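PDB 6P0X: salmonella plasmid virulence: SpvB from Salmonella typhimurium, which probably transfers ADP-ribose from NAD+ to an arginine of host actin, an activity of the full-length toxin, of which this chain is the N-terminal domain. Local coordinates for residues W237-V242 with M291-P296; Y245-V250 with N262-R267. All blocks are in the same frame, centred on the assembly; numbering follows the deposited sequence.

Contact 1 of 2, residues W237-V242 with M291-P296; sequences WLFTLV and MFHHFP
T240 and H294 meet through their polar ends, the hydroxyl OG1 lying at the imidazole edge 2.5 Å from NE2. The separation is so short that the exact geometry is doubtful, and either group could be the donor. With chi1 at -52° the threonine hydroxyl, rather than CG2, sits beside T240 N and faces the imidazole. The backbone of the same histidine is also engaged, H294 N donating to L238 O over 2.8 Å. On the other face, F239 turns its ring edge to the face of H293 in a T-shaped stack, with centroids 5.2 Å apart, while M291 bends its chain to bring CE within 3.7 Å of F239 CB. These side chains ride on two antiparallel strands, 239-242 and 291-293, where T240 and F292 form the hydrogen-bonded pair, flanked by the non-hydrogen-bonded pairs F239-H293 and L241-M291. T240 N reaches F292 O at 2.9 Å, and F292 N returns the bond to T240 O. At L238, where the chain turns a corner, the leucine lays CD1 3.8 Å from F295 CZ. Farther out, A302 O accepts from H294 ND1, S23 OG bonds H293 NE2, and the F258 ring packs edge-to-face with both F292 and H294.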
ATOM      1  N   TRP A 237      12.735   3.395 -13.566  1.00 57.63           N
ATOM      2  CA  TRP A 237      11.303   3.358 -13.819  1.00 52.50           C
ATOM      3  C   TRP A 237      10.941   4.403 -14.863  1.00 48.08           C
ATOM      4  O   TRP A 237      11.491   5.508 -14.867  1.00 55.47           O
ATOM      5  CB  TRP A 237      10.506   3.617 -12.540  1.00 40.88           C
ATOM      6  CG  TRP A 237      10.812   2.684 -11.413  1.00 43.53           C
ATOM      7  CD1 TRP A 237      11.587   2.946 -10.321  1.00 42.26           C
ATOM      8  CD2 TRP A 237      10.338   1.341 -11.256  1.00 42.70           C
ATOM      9  NE1 TRP A 237      11.626   1.848  -9.495  1.00 39.87           N
ATOM     10  CE2 TRP A 237      10.867   0.851 -10.046  1.00 39.99           C
ATOM     11  CE3 TRP A 237       9.518   0.507 -12.022  1.00 42.15           C
ATOM     12  CZ2 TRP A 237      10.604  -0.438  -9.587  1.00 40.44           C
ATOM     13  CZ3 TRP A 237       9.257  -0.772 -11.563  1.00 38.51           C
ATOM     14  CH2 TRP A 237       9.799  -1.232 -10.357  1.00 42.06           C
ATOM     15  N   LEU A 238      10.007   4.049 -15.743  1.00 46.28           N
ATOM     16  CA  LEU A 238       9.500   4.987 -16.734  1.00 46.39           C
ATOM     17  C   LEU A 238       8.273   5.753 -16.262  1.00 46.77           C
ATOM     18  O   LEU A 238       8.017   6.852 -16.768  1.00 45.56           O
ATOM     19  CB  LEU A 238       9.172   4.251 -18.037  1.00 47.92           C
ATOM     20  CG  LEU A 238      10.363   3.594 -18.740  1.00 54.03           C
ATOM     21  CD1 LEU A 238       9.942   2.992 -20.072  1.00 52.20           C
ATOM     22  CD2 LEU A 238      11.497   4.592 -18.926  1.00 56.78           C
ATOM     23  N   PHE A 239       7.513   5.209 -15.310  1.00 41.93           N
ATOM     24  CA  PHE A 239       6.239   5.783 -14.898  1.00 45.73           C
ATOM     25  C   PHE A 239       6.159   5.853 -13.380  1.00 44.30           C
ATOM     26  O   PHE A 239       6.561   4.914 -12.686  1.00 40.94           O
ATOM     27  CB  PHE A 239       5.061   4.959 -15.439  1.00 39.62           C
ATOM     28  CG  PHE A 239       5.154   4.662 -16.911  1.00 46.15           C
ATOM     29  CD1 PHE A 239       5.062   5.682 -17.846  1.00 47.16           C
ATOM     30  CD2 PHE A 239       5.334   3.364 -17.361  1.00 42.47           C
ATOM     31  CE1 PHE A 239       5.147   5.411 -19.201  1.00 47.26           C
ATOM     32  CE2 PHE A 239       5.420   3.088 -18.715  1.00 44.87           C
ATOM     33  CZ  PHE A 239       5.325   4.112 -19.635  1.00 46.76           C
ATOM     34  N   THR A 240       5.639   6.968 -12.867  1.00 45.19           N
ATOM     35  CA  THR A 240       5.439   7.135 -11.430  1.00 40.58           C
ATOM     36  C   THR A 240       4.074   7.754 -11.178  1.00 36.88           C
ATOM     37  O   THR A 240       3.807   8.877 -11.614  1.00 44.61           O
ATOM     38  CB  THR A 240       6.532   8.008 -10.804  1.00 42.67           C
ATOM     39  OG1 THR A 240       7.822   7.505 -11.176  1.00 44.18           O
ATOM     40  CG2 THR A 240       6.410   7.991  -9.287  1.00 34.39           C
ATOM     41  N   LEU A 241       3.216   7.023 -10.478  1.00 34.96           N
ATOM     42  CA  LEU A 241       1.947   7.555 -10.000  1.00 32.00           C
ATOM     43  C   LEU A 241       2.144   8.045  -8.570  1.00 39.73           C
ATOM     44  O   LEU A 241       2.471   7.252  -7.680  1.00 38.83           O
ATOM     45  CB  LEU A 241       0.859   6.486 -10.066  1.00 29.92           C
ATOM     46  CG  LEU A 241      -0.565   6.914  -9.718  1.00 31.19           C
ATOM     47  CD1 LEU A 241      -1.106   7.851 -10.785  1.00 30.46           C
ATOM     48  CD2 LEU A 241      -1.463   5.701  -9.562  1.00 33.00           C
ATOM     49  N   VAL A 242       1.968   9.345  -8.351  1.00 35.25           N
ATOM     50  CA  VAL A 242       2.252   9.975  -7.066  1.00 34.79           C
ATOM     51  C   VAL A 242       0.937  10.346  -6.395  1.00 41.72           C
ATOM     52  O   VAL A 242       0.084  11.000  -7.004  1.00 39.59           O
ATOM     53  CB  VAL A 242       3.147  11.214  -7.234  1.00 31.76           C
ATOM     54  CG1 VAL A 242       3.343  11.906  -5.898  1.00 35.44           C
ATOM     55  CG2 VAL A 242       4.487  10.819  -7.834  1.00 33.12           C
ATOM     56  N   MET A 291       0.535  12.006 -12.447  1.00 36.24           N
ATOM     57  CA  MET A 291       1.151  11.023 -13.332  1.00 43.00           C
ATOM     58  C   MET A 291       2.440  11.606 -13.900  1.00 47.30           C
ATOM     59  O   MET A 291       2.412  12.660 -14.545  1.00 47.61           O
ATOM     60  CB  MET A 291       0.192  10.628 -14.456  1.00 40.67           C
ATOM     61  CG  MET A 291       0.653   9.442 -15.289  1.00 42.34           C
ATOM     62  SD  MET A 291       0.722   7.901 -14.358  1.00 41.99           S
ATOM     63  CE  MET A 291       2.413   7.393 -14.663  1.00 41.67           C
ATOM     64  N   PHE A 292       3.565  10.932 -13.658  1.00 48.16           N
ATOM     65  CA  PHE A 292       4.869  11.377 -14.129  1.00 46.85           C
ATOM     66  C   PHE A 292       5.475  10.342 -15.067  1.00 46.34           C
ATOM     67  O   PHE A 292       5.389   9.134 -14.814  1.00 42.39           O
ATOM     68  CB  PHE A 292       5.838  11.619 -12.961  1.00 43.94           C
ATOM     69  CG  PHE A 292       5.618  12.918 -12.235  1.00 45.56           C
ATOM     70  CD1 PHE A 292       6.262  14.074 -12.647  1.00 45.67           C
ATOM     71  CD2 PHE A 292       4.792  12.978 -11.122  1.00 45.78           C
ATOM     72  CE1 PHE A 292       6.073  15.270 -11.977  1.00 43.96           C
ATOM     73  CE2 PHE A 292       4.600  14.171 -10.445  1.00 42.99           C
ATOM     74  CZ  PHE A 292       5.242  15.318 -10.873  1.00 44.91           C
ATOM     75  N   HIS A 293       6.098  10.822 -16.140  1.00 49.90           N
ATOM     76  CA  HIS A 293       6.901   9.999 -17.028  1.00 54.54           C
ATOM     77  C   HIS A 293       8.373  10.341 -16.839  1.00 58.80           C
ATOM     78  O   HIS A 293       8.722  11.467 -16.471  1.00 62.23           O
ATOM     79  CB  HIS A 293       6.505  10.205 -18.495  1.00 56.22           C
ATOM     80  CG  HIS A 293       5.125   9.727 -18.825  1.00 54.93           C
ATOM     81  ND1 HIS A 293       4.595   9.807 -20.095  1.00 53.54           N
ATOM     82  CD2 HIS A 293       4.165   9.167 -18.053  1.00 51.84           C
ATOM     83  CE1 HIS A 293       3.369   9.316 -20.091  1.00 51.67           C
ATOM     84  NE2 HIS A 293       3.083   8.922 -18.864  1.00 50.52           N
ATOM     85  N   HIS A 294       9.243   9.363 -17.113  1.00 57.51           N
ATOM     86  CA  HIS A 294      10.685   9.497 -16.882  1.00 60.97           C
ATOM     87  C   HIS A 294      11.417   9.064 -18.150  1.00 66.72           C
ATOM     88  O   HIS A 294      11.930   7.947 -18.245  1.00 72.93           O
ATOM     89  CB  HIS A 294      11.127   8.684 -15.667  1.00 56.20           C
ATOM     90  CG  HIS A 294      10.350   8.985 -14.425  1.00 58.79           C
ATOM     91  ND1 HIS A 294      10.634  10.062 -13.612  1.00 59.94           N
ATOM     92  CD2 HIS A 294       9.299   8.351 -13.854  1.00 55.30           C
ATOM     93  CE1 HIS A 294       9.790  10.079 -12.596  1.00 52.55           C
ATOM     94  NE2 HIS A 294       8.970   9.051 -12.719  1.00 53.44           N
ATOM     95  N   PHE A 295      11.468   9.969 -19.124  1.00 70.28           N
ATOM     96  CA  PHE A 295      12.156   9.754 -20.394  1.00 74.59           C
ATOM     97  C   PHE A 295      13.174  10.874 -20.588  1.00 76.72           C
ATOM     98  O   PHE A 295      12.992  11.755 -21.439  1.00 80.93           O
ATOM     99  CB  PHE A 295      11.167   9.696 -21.556  1.00 74.40           C
ATOM    100  CG  PHE A 295      10.253   8.503 -21.526  1.00 75.79           C
ATOM    101  CD1 PHE A 295       9.097   8.510 -20.759  1.00 74.62           C
ATOM    102  CD2 PHE A 295      10.546   7.375 -22.278  1.00 73.58           C
ATOM    103  CE1 PHE A 295       8.256   7.410 -20.739  1.00 69.50           C
ATOM    104  CE2 PHE A 295       9.709   6.274 -22.262  1.00 71.98           C
ATOM    105  CZ  PHE A 295       8.563   6.291 -21.491  1.00 69.70           C
ATOM    106  N   PRO A 296      14.260  10.868 -19.810  1.00 81.25           N
ATOM    107  CA  PRO A 296      15.201  12.000 -19.850  1.00 87.05           C
ATOM    108  C   PRO A 296      15.878  12.201 -21.194  1.00 95.19           C
ATOM    109  O   PRO A 296      16.153  13.348 -21.570  1.00 94.25           O
ATOM    110  CB  PRO A 296      16.216  11.644 -18.755  1.00 85.71           C
ATOM    111  CG  PRO A 296      16.163  10.156 -18.667  1.00 85.15           C
ATOM    112  CD  PRO A 296      14.731   9.784 -18.930  1.00 85.58           C
TER

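Contact 2 of 2, residues Y245-V250 with N262-R267; sequences YGERGV and NSWLAR. With GOL (glycerol), chain G.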
ATOM      1  N   TYR A 245      -0.374  14.588  -0.588  1.00 31.81           N
ATOM      2  CA  TYR A 245      -1.195  14.965   0.556  1.00 38.32           C
ATOM      3  C   TYR A 245      -0.989  16.430   0.934  1.00 39.42           C
ATOM      4  O   TYR A 245      -1.111  16.802   2.103  1.00 38.99           O
ATOM      5  CB  TYR A 245      -0.888  14.053   1.748  1.00 26.82           C
ATOM      6  CG  TYR A 245      -1.123  12.594   1.438  1.00 29.65           C
ATOM      7  CD1 TYR A 245      -0.175  11.851   0.743  1.00 25.30           C
ATOM      8  CD2 TYR A 245      -2.301  11.961   1.820  1.00 24.08           C
ATOM      9  CE1 TYR A 245      -0.393  10.526   0.435  1.00 24.12           C
ATOM     10  CE2 TYR A 245      -2.529  10.631   1.517  1.00 24.47           C
ATOM     11  CZ  TYR A 245      -1.569   9.919   0.824  1.00 31.54           C
ATOM     12  OH  TYR A 245      -1.778   8.595   0.517  1.00 33.69           O
ATOM     13  N   GLY A 246      -0.669  17.268  -0.052  1.00 35.73           N
ATOM     14  CA  GLY A 246      -0.477  18.685   0.166  1.00 38.97           C
ATOM     15  C   GLY A 246       0.964  19.154   0.153  1.00 41.91           C
ATOM     16  O   GLY A 246       1.196  20.367   0.194  1.00 49.27           O
ATOM     17  N   GLU A 247       1.937  18.238   0.092  1.00 40.75           N
ATOM     18  CA  GLU A 247       3.337  18.653   0.146  1.00 44.20           C
ATOM     19  C   GLU A 247       3.748  19.446  -1.089  1.00 43.31           C
ATOM     20  O   GLU A 247       4.636  20.300  -1.005  1.00 47.51           O
ATOM     21  CB  GLU A 247       4.254  17.436   0.292  1.00 42.28           C
ATOM     22  CG  GLU A 247       3.685  16.287   1.087  1.00 51.00           C
ATOM     23  CD  GLU A 247       2.989  15.255   0.220  1.00 50.87           C
ATOM     24  OE1 GLU A 247       3.651  14.293  -0.226  1.00 49.54           O
ATOM     25  OE2 GLU A 247       1.778  15.411  -0.018  1.00 50.80           O
ATOM     26  N   ARG A 248       3.127  19.180  -2.234  1.00 44.92           N
ATOM     27  CA  ARG A 248       3.495  19.830  -3.485  1.00 43.05           C
ATOM     28  C   ARG A 248       2.668  21.073  -3.792  1.00 47.35           C
ATOM     29  O   ARG A 248       2.933  21.738  -4.798  1.00 49.46           O
ATOM     30  CB  ARG A 248       3.375  18.834  -4.641  1.00 38.24           C
ATOM     31  CG  ARG A 248       4.508  17.821  -4.689  1.00 37.89           C
ATOM     32  CD  ARG A 248       4.101  16.579  -5.454  1.00 37.62           C
ATOM     33  NE  ARG A 248       5.099  15.519  -5.344  1.00 45.22           N
ATOM     34  CZ  ARG A 248       5.071  14.561  -4.422  1.00 44.33           C
ATOM     35  NH1 ARG A 248       6.021  13.638  -4.393  1.00 42.26           N
ATOM     36  NH2 ARG A 248       4.092  14.525  -3.527  1.00 45.20           N
ATOM     37  N   GLY A 249       1.684  21.409  -2.960  1.00 50.34           N
ATOM     38  CA  GLY A 249       0.828  22.547  -3.237  1.00 46.56           C
ATOM     39  C   GLY A 249      -0.427  22.168  -3.997  1.00 52.66           C
ATOM     40  O   GLY A 249      -0.390  21.294  -4.870  1.00 46.75           O
ATOM     41  N   VAL A 250      -1.547  22.813  -3.674  1.00 56.11           N
ATOM     42  CA  VAL A 250      -2.836  22.494  -4.277  1.00 56.61           C
ATOM     43  C   VAL A 250      -3.351  23.630  -5.145  1.00 57.92           C
ATOM     44  O   VAL A 250      -4.524  23.626  -5.536  1.00 51.03           O
ATOM     45  CB  VAL A 250      -3.874  22.112  -3.208  1.00 46.42           C
ATOM     46  CG1 VAL A 250      -3.408  20.894  -2.431  1.00 39.10           C
ATOM     47  CG2 VAL A 250      -4.133  23.287  -2.272  1.00 43.39           C
ATOM     48  N   ASN A 262       7.846  20.878   0.646  1.00 60.46           N
ATOM     49  CA  ASN A 262       7.192  21.193   1.908  1.00 50.93           C
ATOM     50  C   ASN A 262       6.680  19.921   2.574  1.00 47.49           C
ATOM     51  O   ASN A 262       6.706  18.829   1.999  1.00 46.47           O
ATOM     52  CB  ASN A 262       6.026  22.165   1.694  1.00 51.18           C
ATOM     53  CG  ASN A 262       6.457  23.456   1.032  1.00 62.44           C
ATOM     54  OD1 ASN A 262       6.472  23.561  -0.194  1.00 69.54           O
ATOM     55  ND2 ASN A 262       6.806  24.451   1.840  1.00 58.34           N
ATOM     56  N   SER A 263       6.192  20.082   3.797  1.00 44.64           N
ATOM     57  CA  SER A 263       5.602  18.986   4.547  1.00 47.38           C
ATOM     58  C   SER A 263       4.111  18.892   4.240  1.00 40.38           C
ATOM     59  O   SER A 263       3.472  19.869   3.844  1.00 40.24           O
ATOM     60  CB  SER A 263       5.835  19.179   6.047  1.00 54.70           C
ATOM     61  OG  SER A 263       5.265  20.394   6.502  1.00 60.39           O
ATOM     62  N   TRP A 264       3.555  17.700   4.430  1.00 40.85           N
ATOM     63  CA  TRP A 264       2.156  17.490   4.088  1.00 37.12           C
ATOM     64  C   TRP A 264       1.235  18.217   5.062  1.00 38.53           C
ATOM     65  O   TRP A 264       1.596  18.499   6.206  1.00 45.67           O
ATOM     66  CB  TRP A 264       1.816  15.997   4.045  1.00 31.33           C
ATOM     67  CG  TRP A 264       2.325  15.149   5.184  1.00 29.94           C
ATOM     68  CD1 TRP A 264       2.829  15.570   6.384  1.00 30.99           C
ATOM     69  CD2 TRP A 264       2.369  13.718   5.211  1.00 29.04           C
ATOM     70  NE1 TRP A 264       3.184  14.485   7.155  1.00 30.16           N
ATOM     71  CE2 TRP A 264       2.912  13.338   6.456  1.00 32.63           C
ATOM     72  CE3 TRP A 264       2.005  12.721   4.302  1.00 27.14           C
ATOM     73  CZ2 TRP A 264       3.097  12.003   6.812  1.00 33.97           C
ATOM     74  CZ3 TRP A 264       2.188  11.395   4.658  1.00 29.04           C
ATOM     75  CH2 TRP A 264       2.729  11.048   5.901  1.00 29.78           C
ATOM     76  N   LEU A 265       0.034  18.526   4.583  1.00 39.90           N
ATOM     77  CA  LEU A 265      -0.913  19.303   5.366  1.00 40.94           C
ATOM     78  C   LEU A 265      -1.537  18.455   6.466  1.00 39.40           C
ATOM     79  O   LEU A 265      -1.626  17.230   6.365  1.00 34.99           O
ATOM     80  CB  LEU A 265      -2.014  19.864   4.463  1.00 33.21           C
ATOM     81  CG  LEU A 265      -1.597  20.892   3.410  1.00 46.65           C
ATOM     82  CD1 LEU A 265      -2.756  21.190   2.475  1.00 34.83           C
ATOM     83  CD2 LEU A 265      -1.111  22.164   4.084  1.00 37.11           C
ATOM     84  N   ALA A 266      -1.988  19.127   7.519  1.00 40.48           N
ATOM     85  CA  ALA A 266      -2.705  18.487   8.612  1.00 38.96           C
ATOM     86  C   ALA A 266      -4.189  18.769   8.435  1.00 37.03           C
ATOM     87  O   ALA A 266      -4.590  19.927   8.282  1.00 37.93           O
ATOM     88  CB  ALA A 266      -2.221  19.000   9.969  1.00 38.47           C
ATOM     89  N   ARG A 267      -4.999  17.713   8.453  1.00 29.90           N
ATOM     90  CA  ARG A 267      -6.422  17.854   8.201  1.00 29.71           C
ATOM     91  C   ARG A 267      -7.139  18.425   9.419  1.00 38.68           C
ATOM     92  O   ARG A 267      -6.635  18.399  10.545  1.00 37.25           O
ATOM     93  CB  ARG A 267      -7.041  16.508   7.821  1.00 28.90           C
ATOM     94  CG  ARG A 267      -6.902  15.444   8.890  1.00 29.51           C
ATOM     95  CD  ARG A 267      -7.208  14.059   8.337  1.00 30.32           C
ATOM     96  NE  ARG A 267      -8.618  13.896   7.996  1.00 28.80           N
ATOM     97  CZ  ARG A 267      -9.095  12.901   7.257  1.00 29.23           C
ATOM     98  NH1 ARG A 267      -8.266  11.983   6.768  1.00 23.69           N
ATOM     99  NH2 ARG A 267     -10.394  12.826   7.002  1.00 23.80           N
TER
HETATM  100  C1  GOL G 405       6.546  14.742   2.499  1.00 65.27           C
HETATM  101  O1  GOL G 405       6.357  13.724   1.567  1.00 62.56           O
HETATM  102  C2  GOL G 405       5.836  14.292   3.797  1.00 64.25           C
HETATM  103  O2  GOL G 405       5.801  15.305   4.754  1.00 62.62           O
HETATM  104  C3  GOL G 405       6.643  13.055   4.263  1.00 63.50           C
HETATM  105  O3  GOL G 405       6.313  12.825   5.596  1.00 63.51           O
HETATM  106  O   HOH W   1      -2.933  16.184   4.220  1.00 23.14           O
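Y245 and L265 join two irregular segments by one backbone bond, L265 N donating to Y245 O over 3.2 Å. A water lies within hydrogen-bonding reach of both Y245 O and L265 O. From G246 to G249 the chain makes a type I beta turn; G246, with a positive phi of 105°, sits with CA 4.1 Å from L265 CG. The CA atoms of E247 and W264 come to 4.3 Å, the nearest CA pair between the segments. Their side chains run side by side and point the same way, with E247 CG 3.5 Å from W264 CB. Y245 CB also packs against W264 CB, at 4.0 Å. With chi1 at 45°, W264 CG sits between the backbone N and the carbonyl carbon, and the indole lies beside a glycerol, probably from the crystallisation liquor. The glycerol spreads over one indole face: its O2 accepts from W264 N and its O1 donates to E247 OE1, both long at 3.3 Å. OE1 also forms a weak salt bridge with R248 NH2, which makes a salt bridge with D244 as well. Beyond the pair, W264 NE1 bonds N190 and Y245 OH bonds L211 O. Both segments belong to the long connection from strand 237-244 to strand 271-273, and R248 leans from the turn onto Q288 and L290 of strand 288-293.

The two contacts illustrate nesting: along the chain come 237-242, 245-250, 262-267 and 291-296, so contact 2 lies wholly inside the loop that contact 1 closes. Their centres are about 21 Å apart, yet they touch where V242 CG1 packs 3.5 Å from R248 CZ. Strand 237-244 supplies the first segment of contact 1 and then runs out into the irregular connection that folds back on itself in contact 2. Strand 288-293 is the second shared element, pairing in contact 1 and receiving R248 from contact 2. A regular strand pair and an irregular loop are thus joined within the N-terminal SpvB-family domain, whose antiparallel strands dominate its regular structure.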